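PDB 4EEI: adenylosuccinate lyase from Francisella tularensis subsp. tularensis SCHU S4, which probably cleaves adenylosuccinate to AMP and fumarate, and the related succinyl-carboxamide intermediate of purine synthesis to fumarate and AICAR. Local coordinates for residues 271-274 / 275-279. Residues are numbered along the deposited sequence; the frame is centred on the assembly and turned at random.
Sequences PIST and ENLTG. With AMP (adenosine monophosphate), chain C.
The carbonyl oxygen of T274 accepts two hydrogen bonds from T278: OG1 reaches T274 O at 2.8 Å, and the backbone N of T278 reaches the same oxygen at 3.1 Å from above the carbonyl plane. T278 OG1 can turn back onto the preceding turn because it stands anti to its own carbonyl carbon, beside the backbone N (chi1 -61°). L277 sits against the carbonyl one residue earlier, its CG 3.2 Å from S273 O, while its backbone N hydrogen-bonds to that oxygen. These residues form the first two turns of helix 272-293, one of the long helices of the fumarase/aspartase-type bundle, with P271 at the N-cap position; P271 O receives the N-H of E275, and I272 O that of N276. S273 N and T274 N, at this N-terminal end, hydrogen-bond to the two carboxylate oxygens of E253. The E275 side chain crosses P271 at a slant, its CG 3.3 Å from P271 O and its OE2 3.5 Å from P271 CG, while OE1 is hydrogen-bonded to ND1 of H141 of the third subunit and to the backbone N of I303 of the second. On another side of the helix, the N276 amide swings out to AMP, with CG anti to the backbone N (chi1 177°), and ND2 gives phosphate O2P an almost straight bond of 2.9 Å (179°). I272 CG2 packs 3.8 Å from C8 of the adenine, in a pocket completed by residues of the second subunit, among them S306 and R310.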
# COMPACT_ATOMS: atom_id res chain seq x y z
N PRO B 271 0.84 -15.52 -23.59
CA PRO B 271 0.20 -15.75 -22.28
C PRO B 271 -0.72 -14.60 -21.91
O PRO B 271 -0.55 -14.01 -20.84
CB PRO B 271 1.39 -15.82 -21.32
CG PRO B 271 2.44 -14.94 -21.96
CD PRO B 271 2.25 -15.13 -23.46
N ILE B 272 -1.69 -14.27 -22.76
CA ILE B 272 -2.54 -13.12 -22.50
C ILE B 272 -3.42 -13.30 -21.28
O ILE B 272 -3.75 -12.33 -20.60
CB ILE B 272 -3.40 -12.75 -23.72
CG1 ILE B 272 -4.15 -13.98 -24.22
CG2 ILE B 272 -2.54 -12.10 -24.81
CD1 ILE B 272 -5.19 -13.67 -25.29
N SER B 273 -3.80 -14.54 -20.98
CA SER B 273 -4.66 -14.77 -19.81
C SER B 273 -3.93 -14.54 -18.49
O SER B 273 -4.41 -13.84 -17.59
CB SER B 273 -5.26 -16.18 -19.85
OG SER B 273 -6.18 -16.36 -18.79
N THR B 274 -2.74 -15.12 -18.37
CA THR B 274 -1.99 -14.97 -17.13
C THR B 274 -1.51 -13.52 -16.95
O THR B 274 -1.29 -13.07 -15.83
CB THR B 274 -0.85 -16.00 -17.01
OG1 THR B 274 -0.14 -16.06 -18.25
CG2 THR B 274 -1.45 -17.37 -16.72
N GLU B 275 -1.36 -12.80 -18.06
CA GLU B 275 -1.04 -11.37 -17.96
C GLU B 275 -2.24 -10.58 -17.43
O GLU B 275 -2.12 -9.78 -16.49
CB GLU B 275 -0.53 -10.82 -19.30
CG GLU B 275 0.89 -11.30 -19.60
CD GLU B 275 1.42 -10.86 -20.95
OE1 GLU B 275 0.84 -9.94 -21.58
OE2 GLU B 275 2.44 -11.44 -21.39
N ASN B 276 -3.41 -10.85 -18.00
CA ASN B 276 -4.66 -10.30 -17.47
C ASN B 276 -4.81 -10.56 -15.97
O ASN B 276 -5.16 -9.66 -15.20
CB ASN B 276 -5.86 -10.88 -18.23
CG ASN B 276 -7.20 -10.40 -17.67
OD1 ASN B 276 -7.72 -10.96 -16.71
ND2 ASN B 276 -7.76 -9.34 -18.27
N LEU B 277 -4.50 -11.79 -15.55
CA LEU B 277 -4.70 -12.17 -14.15
C LEU B 277 -3.67 -11.50 -13.23
O LEU B 277 -3.90 -11.32 -12.04
CB LEU B 277 -4.67 -13.69 -13.99
CG LEU B 277 -5.79 -14.42 -14.73
CD1 LEU B 277 -5.49 -15.90 -14.84
CD2 LEU B 277 -7.12 -14.20 -14.05
N THR B 278 -2.52 -11.14 -13.79
CA THR B 278 -1.53 -10.41 -13.01
C THR B 278 -2.11 -9.03 -12.68
O THR B 278 -1.96 -8.51 -11.56
CB THR B 278 -0.22 -10.30 -13.80
OG1 THR B 278 0.30 -11.62 -14.05
CG2 THR B 278 0.82 -9.49 -13.01
N GLY B 279 -2.79 -8.44 -13.66
CA GLY B 279 -3.47 -7.16 -13.45
C GLY B 279 -4.54 -7.29 -12.39
O GLY B 279 -4.70 -6.42 -11.52
P AMP C . -7.49 -7.29 -21.16
O1P AMP C . -8.87 -7.69 -20.71
O2P AMP C . -6.38 -8.10 -20.54
O3P AMP C . -7.26 -5.80 -21.14
O5' AMP C . -7.46 -7.68 -22.71
C5' AMP C . -6.35 -7.31 -23.54
C4' AMP C . -6.76 -7.43 -25.00
O4' AMP C . -5.69 -7.00 -25.85
C3' AMP C . -7.08 -8.87 -25.36
O3' AMP C . -8.28 -8.89 -26.13
C2' AMP C . -5.92 -9.31 -26.23
O2' AMP C . -6.35 -10.22 -27.24
C1' AMP C . -5.43 -8.01 -26.83
N9 AMP C . -3.98 -8.07 -27.16
C8 AMP C . -3.22 -9.18 -27.21
N7 AMP C . -1.94 -8.87 -27.54
C5 AMP C . -1.88 -7.54 -27.70
C6 AMP C . -0.83 -6.55 -28.05
N6 AMP C . 0.44 -6.95 -28.30
N1 AMP C . -1.18 -5.25 -28.11
C2 AMP C . -2.43 -4.85 -27.86
N3 AMP C . -3.44 -5.68 -27.54
C4 AMP C . -3.22 -7.01 -27.45